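Local coordinates for putative invasin (Yersinia pseudotuberculosis IP 31758, PDB 5N40), which probably acts as a bacterial surface adhesin, presenting a C-type lectin-like domain at the end of a rod of immunoglobulin-like domains, at residues S316-Q321 and Y332-I337; Q309-S314 and V325-G330; A268-S273 and Y346-S351. The protein carries 1 engineered substitution. All blocks are in the same frame, centred on the assembly; numbering follows the deposited sequence.

Interaction 1 (S316-Q321 and Y332-I337)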
loop_
_atom_site.group_PDB
_atom_site.type_symbol
_atom_site.label_atom_id
_atom_site.label_comp_id
_atom_site.label_asym_id
_atom_site.label_seq_id
_atom_site.Cartn_x
_atom_site.Cartn_y
_atom_site.Cartn_z
ATOM N N SER A 316 44.452 1.567 -26.048
ATOM C CA SER A 316 45.054 2.781 -26.586
ATOM C C SER A 316 44.528 3.070 -27.986
ATOM O O SER A 316 44.498 2.183 -28.845
ATOM C CB SER A 316 46.573 2.647 -26.623
ATOM O OG SER A 316 47.094 2.396 -25.331
ATOM N N ALA A 317 44.119 4.320 -28.214
ATOM C CA ALA A 317 43.672 4.774 -29.527
ATOM C C ALA A 317 44.815 5.442 -30.285
ATOM O O ALA A 317 45.220 4.979 -31.356
ATOM C CB ALA A 317 42.492 5.739 -29.380
ATOM N N VAL A 318 45.335 6.537 -29.736
ATOM C CA VAL A 318 46.516 7.212 -30.239
ATOM C C VAL A 318 47.425 7.502 -29.051
ATOM O O VAL A 318 47.071 7.245 -27.901
ATOM C CB VAL A 318 46.170 8.505 -31.005
ATOM C CG1 VAL A 318 45.319 8.184 -32.221
ATOM C CG2 VAL A 318 45.448 9.495 -30.093
ATOM N N ILE A 319 48.608 8.040 -29.336
ATOM C CA ILE A 319 49.562 8.289 -28.264
ATOM C C ILE A 319 48.927 9.244 -27.262
ATOM O O ILE A 319 48.534 10.366 -27.607
ATOM C CB ILE A 319 50.887 8.820 -28.829
ATOM C CG1 ILE A 319 51.950 8.897 -27.728
ATOM C CG2 ILE A 319 50.700 10.183 -29.503
ATOM C CD1 ILE A 319 52.393 7.537 -27.202
ATOM N N GLY A 320 48.784 8.786 -26.021
ATOM C CA GLY A 320 48.241 9.608 -24.958
ATOM C C GLY A 320 46.731 9.666 -24.865
ATOM O O GLY A 320 46.211 10.482 -24.094
ATOM N N GLN A 321 46.006 8.836 -25.617
ATOM C CA GLN A 321 44.550 8.806 -25.537
ATOM C C GLN A 321 44.054 7.371 -25.627
ATOM O O GLN A 321 44.455 6.626 -26.526
ATOM C CB GLN A 321 43.906 9.645 -26.649
ATOM C CG GLN A 321 44.336 11.103 -26.661
ATOM C CD GLN A 321 44.046 11.816 -25.353
ATOM O OE1 GLN A 321 43.100 11.478 -24.639
ATOM N NE2 GLN A 321 44.871 12.803 -25.029
ATOM N N TYR A 332 32.236 4.009 -29.465
ATOM C CA TYR A 332 33.487 4.246 -28.759
ATOM C C TYR A 332 34.302 5.277 -29.521
ATOM O O TYR A 332 34.157 5.424 -30.737
ATOM C CB TYR A 332 34.302 2.959 -28.579
ATOM C CG TYR A 332 34.613 2.231 -29.866
ATOM C CD1 TYR A 332 33.669 1.406 -30.467
ATOM C CD2 TYR A 332 35.855 2.357 -30.476
ATOM C CE1 TYR A 332 33.952 0.733 -31.644
ATOM C CE2 TYR A 332 36.147 1.687 -31.652
ATOM C CZ TYR A 332 35.192 0.879 -32.230
ATOM O OH TYR A 332 35.482 0.211 -33.400
ATOM N N ALA A 333 35.163 5.989 -28.800
ATOM C CA ALA A 333 35.878 7.114 -29.391
ATOM C C ALA A 333 36.998 7.545 -28.454
ATOM O O ALA A 333 37.211 6.959 -27.388
ATOM C CB ALA A 333 34.924 8.272 -29.687
ATOM N N TYR A 334 37.740 8.563 -28.889
ATOM C CA TYR A 334 38.738 9.235 -28.071
ATOM C C TYR A 334 38.667 10.723 -28.390
ATOM O O TYR A 334 37.950 11.148 -29.300
ATOM C CB TYR A 334 40.144 8.679 -28.317
ATOM C CG TYR A 334 40.682 8.982 -29.695
ATOM C CD1 TYR A 334 40.382 8.163 -30.777
ATOM C CD2 TYR A 334 41.488 10.093 -29.915
ATOM C CE1 TYR A 334 40.874 8.442 -32.043
ATOM C CE2 TYR A 334 41.983 10.379 -31.175
ATOM C CZ TYR A 334 41.673 9.551 -32.235
ATOM O OH TYR A 334 42.166 9.837 -33.487
ATOM N N ASN A 335 39.409 11.525 -27.627
ATOM C CA ASN A 335 39.359 12.980 -27.778
ATOM C C ASN A 335 40.757 13.549 -27.554
ATOM O O ASN A 335 41.179 13.745 -26.410
ATOM C CB ASN A 335 38.354 13.596 -26.814
ATOM C CG ASN A 335 38.211 15.090 -27.005
ATOM O OD1 ASN A 335 38.286 15.857 -26.047
ATOM N ND2 ASN A 335 38.021 15.514 -28.252
ATOM N N SER A 336 41.461 13.825 -28.652
ATOM C CA SER A 336 42.774 14.454 -28.561
ATOM C C SER A 336 42.654 15.942 -28.254
ATOM O O SER A 336 43.429 16.480 -27.457
ATOM C CB SER A 336 43.546 14.248 -29.866
ATOM O OG SER A 336 43.611 12.875 -30.207
ATOM N N ILE A 337 41.676 16.610 -28.867
ATOM C CA ILE A 337 41.535 18.057 -28.712
ATOM C C ILE A 337 41.342 18.419 -27.242
ATOM O O ILE A 337 41.998 19.326 -26.716
ATOM C CB ILE A 337 40.372 18.574 -29.580
ATOM C CG1 ILE A 337 40.594 18.207 -31.051
ATOM C CG2 ILE A 337 40.224 20.088 -29.437
ATOM C CD1 ILE A 337 39.367 18.376 -31.920
HETATM O O HOH W 1 40.556 10.732 -25.010
#
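In the C-type lectin-like adhesion domain, the two flanks of the hairpin turn joining strands 315-318 and 321-325, A317 and V318 on one side and Q321 on the other, meet the Y334 ring. All three direct CB toward 332-337, and the phenol ring lies against them. A317 CB sits near the root of the ring, 3.5 Å from Y334 CD1. V318 reaches farther out: its CG2 sits 3.7 Å from Y334 CE2, while its CG1 approaches the phenol end, 3.8 Å from Y334 OH, the two side chains crossing at about a right angle. Y334 carries CG between its backbone N and carbonyl carbon (chi1 68°), which turns the ring toward the hairpin. S336 OG, in the plane of this ring and at its edge, also lies 3.8 Å from V318 CG2.

Direct polar bonds between the segments are absent; water 1 makes the link. It lies 2.7 Å from Q321 OE1, probably donating, and accepts from N335 N at 3.0 Å. With the Q321 chain bent at chi2 (-58°), N335 O stands over the flat face of its amide, 3.6 Å from Q321 CD, a contact and not a hydrogen bond. Beyond the two segments that amide is fixed by N339 OD1 on its nitrogen and by D341 N on its oxygen.

Q321 N bonds to V318 O at 3.0 Å, closing a type II turn with G320 at a positive phi, and Q321 O receives A317 N and, weakly, V318 N. With A317 and V318 both opposite Q321, the arrangement is a classic beta bulge at the end of a two-stranded antiparallel hairpin.

Interaction 2 (Q309-S314 and V325-G330)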
loop_
_atom_site.group_PDB
_atom_site.type_symbol
_atom_site.label_atom_id
_atom_site.label_comp_id
_atom_site.label_asym_id
_atom_site.label_seq_id
_atom_site.Cartn_x
_atom_site.Cartn_y
_atom_site.Cartn_z
ATOM N N GLN A 309 27.219 9.310 -19.309
ATOM C CA GLN A 309 28.628 9.624 -19.481
ATOM C C GLN A 309 29.396 8.356 -19.830
ATOM O O GLN A 309 29.021 7.248 -19.433
ATOM C CB GLN A 309 29.227 10.269 -18.222
ATOM C CG GLN A 309 28.413 11.438 -17.664
ATOM C CD GLN A 309 28.131 12.524 -18.698
ATOM O OE1 GLN A 309 28.809 12.622 -19.724
ATOM N NE2 GLN A 309 27.118 13.345 -18.428
ATOM N N VAL A 310 30.482 8.533 -20.579
ATOM C CA VAL A 310 31.184 7.390 -21.147
ATOM C C VAL A 310 31.950 6.635 -20.066
ATOM O O VAL A 310 32.205 7.137 -18.963
ATOM C CB VAL A 310 32.118 7.844 -22.280
ATOM C CG1 VAL A 310 31.316 8.588 -23.335
ATOM C CG2 VAL A 310 33.253 8.721 -21.738
ATOM N N TYR A 311 32.325 5.401 -20.405
ATOM C CA TYR A 311 33.104 4.516 -19.552
ATOM C C TYR A 311 34.506 4.361 -20.124
ATOM O O TYR A 311 34.676 4.207 -21.338
ATOM C CB TYR A 311 32.426 3.142 -19.437
ATOM C CG TYR A 311 31.233 3.145 -18.499
ATOM C CD1 TYR A 311 30.096 3.889 -18.783
ATOM C CD2 TYR A 311 31.250 2.400 -17.327
ATOM C CE1 TYR A 311 29.012 3.909 -17.906
ATOM C CE2 TYR A 311 30.168 2.406 -16.453
ATOM C CZ TYR A 311 29.056 3.155 -16.751
ATOM O OH TYR A 311 27.982 3.160 -15.867
ATOM N N ARG A 312 35.510 4.405 -19.253
ATOM C CA ARG A 312 36.893 4.334 -19.708
ATOM C C ARG A 312 37.278 2.901 -20.059
ATOM O O ARG A 312 36.796 1.936 -19.459
ATOM C CB ARG A 312 37.848 4.878 -18.638
ATOM C CG ARG A 312 37.720 6.378 -18.418
ATOM C CD ARG A 312 38.916 6.960 -17.664
ATOM N NE ARG A 312 38.943 8.417 -17.770
ATOM C CZ ARG A 312 39.382 9.087 -18.833
ATOM N NH1 ARG A 312 39.844 8.436 -19.896
ATOM N NH2 ARG A 312 39.360 10.413 -18.836
ATOM N N SER A 313 38.153 2.771 -21.054
ATOM C CA SER A 313 38.732 1.490 -21.422
ATOM C C SER A 313 40.248 1.574 -21.329
ATOM O O SER A 313 40.831 2.653 -21.200
ATOM C CB SER A 313 38.317 1.063 -22.837
ATOM O OG SER A 313 39.269 1.491 -23.804
ATOM N N SER A 314 40.883 0.411 -21.412
ATOM C CA SER A 314 42.334 0.311 -21.374
ATOM C C SER A 314 42.942 0.120 -22.758
ATOM O O SER A 314 44.125 -0.215 -22.860
ATOM C CB SER A 314 42.751 -0.840 -20.463
ATOM O OG SER A 314 42.144 -2.049 -20.882
ATOM N N VAL A 325 33.886 4.306 -24.039
ATOM C CA VAL A 325 32.730 3.652 -24.639
ATOM C C VAL A 325 31.449 4.276 -24.095
ATOM O O VAL A 325 31.298 4.450 -22.880
ATOM C CB VAL A 325 32.743 2.136 -24.383
ATOM C CG1 VAL A 325 31.588 1.471 -25.118
ATOM C CG2 VAL A 325 34.076 1.522 -24.816
ATOM N N TYR A 326 30.531 4.600 -25.004
ATOM C CA TYR A 326 29.161 4.986 -24.675
ATOM C C TYR A 326 28.374 3.713 -24.392
ATOM O O TYR A 326 28.013 2.977 -25.316
ATOM C CB TYR A 326 28.525 5.752 -25.829
ATOM C CG TYR A 326 29.195 7.057 -26.208
ATOM C CD1 TYR A 326 30.417 7.071 -26.862
ATOM C CD2 TYR A 326 28.580 8.276 -25.944
ATOM C CE1 TYR A 326 31.022 8.265 -27.225
ATOM C CE2 TYR A 326 29.175 9.473 -26.302
ATOM C CZ TYR A 326 30.395 9.461 -26.944
ATOM O OH TYR A 326 30.989 10.649 -27.301
ATOM N N MET A 327 28.090 3.438 -23.120
ATOM C CA MET A 327 27.414 2.191 -22.791
ATOM C C MET A 327 25.911 2.246 -23.039
ATOM O O MET A 327 25.224 1.238 -22.829
ATOM C CB MET A 327 27.719 1.807 -21.339
ATOM C CG MET A 327 29.182 1.455 -21.114
ATOM S SD MET A 327 29.747 0.086 -22.153
ATOM C CE MET A 327 28.860 -1.292 -21.448
ATOM N N ASN A 328 25.388 3.376 -23.511
ATOM C CA ASN A 328 24.004 3.452 -23.954
ATOM C C ASN A 328 23.826 3.031 -25.407
ATOM O O ASN A 328 22.734 2.583 -25.780
ATOM C CB ASN A 328 23.470 4.877 -23.773
ATOM C CG ASN A 328 24.367 5.929 -24.417
ATOM O OD1 ASN A 328 25.585 5.943 -24.213
ATOM N ND2 ASN A 328 23.762 6.814 -25.202
ATOM N N THR A 329 24.878 3.133 -26.225
ATOM C CA THR A 329 24.781 2.825 -27.647
ATOM C C THR A 329 25.850 1.870 -28.165
ATOM O O THR A 329 25.700 1.375 -29.287
ATOM C CB THR A 329 24.861 4.113 -28.485
ATOM O OG1 THR A 329 26.070 4.813 -28.170
ATOM C CG2 THR A 329 23.661 5.012 -28.227
ATOM N N GLY A 330 26.921 1.613 -27.416
ATOM C CA GLY A 330 28.016 0.795 -27.899
ATOM C C GLY A 330 29.049 1.533 -28.727
ATOM O O GLY A 330 30.030 0.914 -29.163
HETATM O O HOH W 2 27.803 5.420 -20.976
#
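An antiparallel bridge within the adhesion domain's small curled sheet joins 309-314 to 325-330, with Y311 and V325 as a hydrogen-bonded pair. Y311 N donates to V325 O at 2.8 Å and nearly straight (172°), and V325 N returns a 2.8 Å bond to Y311 O. The two side chains of the pair lie on one face of the sheet. Past the bridge, water 2 connects the two backbones: it lies 2.7 Å from Q309 O, probably donating, and accepts from M327 N.

Side chains close the contact on both sides of this backbone. V310 CG1 stands 3.6 Å above the centre of the Y326 ring, only 4° from the ring normal, a CH-pi contact made by a single methyl. V310 holds this methyl anti to its carbonyl carbon (chi1 -57°), and the valine and tyrosine run side by side, pointing the same way. M327 meets Y311 at about a right angle: its CG lies 3.5 Å from Y311 CD1, and its sulfur, SD, is 5.5 Å from the centroid of the Y311 ring and oblique to it, a Met-aromatic contact. The Y311 hydroxyl is bonded to P306 O. After M327 the chain curls back, Y326 O accepting from both T329 N and G330 N.

Helix 284-293 covers the face bearing V325, M327 and S313, all three of which touch L287. Along its other edge strand 311-313 pairs with N347, which bonds to the backbones of V310 and R312, so this strand lies between 321-325 and the C-terminal segment.

Interaction 3 (A268-S273 and Y346-S351)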
loop_
_atom_site.group_PDB
_atom_site.type_symbol
_atom_site.label_atom_id
_atom_site.label_comp_id
_atom_site.label_asym_id
_atom_site.label_seq_id
_atom_site.Cartn_x
_atom_site.Cartn_y
_atom_site.Cartn_z
ATOM N N ALA A 268 31.288 8.921 -8.493
ATOM C CA ALA A 268 32.697 9.243 -8.647
ATOM C C ALA A 268 33.101 9.117 -10.111
ATOM O O ALA A 268 32.629 8.228 -10.826
ATOM C CB ALA A 268 33.553 8.316 -7.788
ATOM N N MET A 269 33.989 10.008 -10.551
ATOM C CA MET A 269 34.446 10.044 -11.933
ATOM C C MET A 269 35.960 10.212 -11.954
ATOM O O MET A 269 36.544 10.789 -11.034
ATOM C CB MET A 269 33.768 11.180 -12.714
ATOM C CG MET A 269 32.247 11.168 -12.625
ATOM S SD MET A 269 31.467 9.710 -13.362
ATOM C CE MET A 269 31.257 10.256 -15.052
ATOM N N PHE A 270 36.591 9.709 -13.018
ATOM C CA PHE A 270 38.028 9.483 -13.028
ATOM C C PHE A 270 38.628 9.849 -14.380
ATOM O O PHE A 270 37.991 9.692 -15.423
ATOM C CB PHE A 270 38.358 8.011 -12.736
ATOM C CG PHE A 270 37.743 7.489 -11.475
ATOM C CD1 PHE A 270 36.434 7.034 -11.467
ATOM C CD2 PHE A 270 38.473 7.450 -10.300
ATOM C CE1 PHE A 270 35.865 6.554 -10.301
ATOM C CE2 PHE A 270 37.909 6.971 -9.133
ATOM C CZ PHE A 270 36.603 6.521 -9.136
ATOM N N ASN A 271 39.869 10.331 -14.351
ATOM C CA ASN A 271 40.668 10.390 -15.566
ATOM C C ASN A 271 41.397 9.060 -15.727
ATOM O O ASN A 271 41.271 8.153 -14.900
ATOM C CB ASN A 271 41.638 11.576 -15.546
ATOM C CG ASN A 271 42.700 11.464 -14.463
ATOM O OD1 ASN A 271 42.916 10.404 -13.876
ATOM N ND2 ASN A 271 43.382 12.577 -14.202
ATOM N N GLN A 272 42.175 8.936 -16.803
ATOM C CA GLN A 272 42.764 7.642 -17.133
ATOM C C GLN A 272 43.737 7.176 -16.053
ATOM O O GLN A 272 43.711 6.010 -15.642
ATOM C CB GLN A 272 43.452 7.715 -18.494
ATOM C CG GLN A 272 43.853 6.361 -19.047
ATOM C CD GLN A 272 42.669 5.522 -19.509
ATOM O OE1 GLN A 272 41.589 6.042 -19.800
ATOM N NE2 GLN A 272 42.880 4.211 -19.600
ATOM N N SER A 273 44.612 8.066 -15.579
ATOM C CA SER A 273 45.614 7.641 -14.606
ATOM C C SER A 273 44.970 7.227 -13.287
ATOM O O SER A 273 45.410 6.262 -12.650
ATOM C CB SER A 273 46.640 8.754 -14.386
ATOM O OG SER A 273 46.027 9.926 -13.893
ATOM N N TYR A 346 35.361 10.543 -16.337
ATOM C CA TYR A 346 34.470 9.570 -16.941
ATOM C C TYR A 346 34.183 8.448 -15.952
ATOM O O TYR A 346 34.799 8.343 -14.890
ATOM C CB TYR A 346 35.086 8.992 -18.225
ATOM C CG TYR A 346 35.471 10.022 -19.269
ATOM C CD1 TYR A 346 34.831 11.249 -19.342
ATOM C CD2 TYR A 346 36.477 9.752 -20.190
ATOM C CE1 TYR A 346 35.181 12.181 -20.301
ATOM C CE2 TYR A 346 36.831 10.675 -21.150
ATOM C CZ TYR A 346 36.183 11.888 -21.204
ATOM O OH TYR A 346 36.544 12.808 -22.165
ATOM N N ASN A 347 33.231 7.598 -16.321
ATOM C CA ASN A 347 32.897 6.445 -15.500
ATOM C C ASN A 347 33.977 5.378 -15.596
ATOM O O ASN A 347 34.653 5.236 -16.619
ATOM C CB ASN A 347 31.564 5.845 -15.942
ATOM C CG ASN A 347 30.365 6.647 -15.466
ATOM O OD1 ASN A 347 30.195 6.879 -14.271
ATOM N ND2 ASN A 347 29.524 7.067 -16.404
ATOM N N VAL A 348 34.119 4.603 -14.523
ATOM C CA VAL A 348 34.992 3.436 -14.518
ATOM C C VAL A 348 34.208 2.232 -14.010
ATOM O O VAL A 348 33.729 2.227 -12.865
ATOM C CB VAL A 348 36.258 3.656 -13.672
ATOM C CG1 VAL A 348 37.112 2.398 -13.645
ATOM C CG2 VAL A 348 37.060 4.821 -14.226
ATOM N N SER A 349 34.068 1.229 -14.870
ATOM C CA SER A 349 33.641 -0.108 -14.480
ATOM C C SER A 349 34.884 -0.982 -14.418
ATOM O O SER A 349 35.543 -1.220 -15.440
ATOM C CB SER A 349 32.622 -0.675 -15.464
ATOM O OG SER A 349 32.331 -2.031 -15.159
ATOM N N CYS A 350 35.201 -1.455 -13.224
ATOM C CA CYS A 350 36.403 -2.245 -13.019
ATOM C C CYS A 350 36.201 -3.667 -13.535
ATOM O O CYS A 350 35.101 -4.226 -13.456
ATOM C CB CYS A 350 36.767 -2.256 -11.534
ATOM S SG CYS A 350 37.272 -0.611 -10.878
ATOM N N SER A 351 37.268 -4.239 -14.088
ATOM C CA SER A 351 37.274 -5.631 -14.513
ATOM C C SER A 351 37.719 -6.492 -13.340
ATOM O O SER A 351 38.765 -6.232 -12.737
ATOM C CB SER A 351 38.206 -5.825 -15.716
ATOM O OG SER A 351 38.128 -7.148 -16.218
HETATM O O HOH W 3 32.203 6.082 -12.438
#
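M269 folds across N347 where 268-273 meets the C-terminal segment. Its CB lies 3.7 Å from Y346 O, the carbonyl that also receives F270 N. CG leaves anti to the carbonyl carbon (chi1 -53°), and a bend at chi2 turns the chain toward the asparagine. SD then comes within 3.2 Å of N347 OD1, which lies almost in line with the M269 CG-SD bond on the far side of the sulfur from CG, consistent with a sulfur-oxygen (chalcogen-type) contact. The terminal CE, turned by a further bend at chi3, ends over the backbone between Y346 and N347, 3.5 Å from N347 N, and also touches N347 CG.

Next to this, F270 and Y346 form a single antiparallel bridge. F270 N donates to Y346 O at 2.9 Å, in the carbonyl plane and on a lone pair; Y346 N reaches F270 O at the same length, but from 35° out of the carbonyl plane. F270 O has a second partner in R312 NE. The F270 and V348 side chains cross at about a right angle, F270 CD1 lying 3.6 Å from V348 CG2, and M278 of helix 272-278 touches both.

Water 3 joins three further polar atoms: it donates to A268 O and to N347 OD1 (2.8 Å) and accepts from V348 N at 3.2 Å. N347 ND2 bonds to Q309 O.

With two donors on F270 O and the N347 amide engaged at both ends, which should fix its rotation, the polar atoms named here all have partners among mostly buried residues.

Overall arrangement
All three contacts belong to the adhesion domain. Interactions 2 and 3 are buried, their centres about 10 Å apart, and each rests on a two-bond antiparallel bridge backed by apolar side chains. They meet through R312 and through the pairing of V310 with N347. Interaction 1 lies at the surface, its centre about 13 Å from that of interaction 2, and relies on a tyrosine ring and one water in place of direct backbone bonds. It shares the curled sheet with interaction 2, Y332 packing on V325. Along the chain, 1 and 2 interleave, and both fall within the long loop closed by interaction 3.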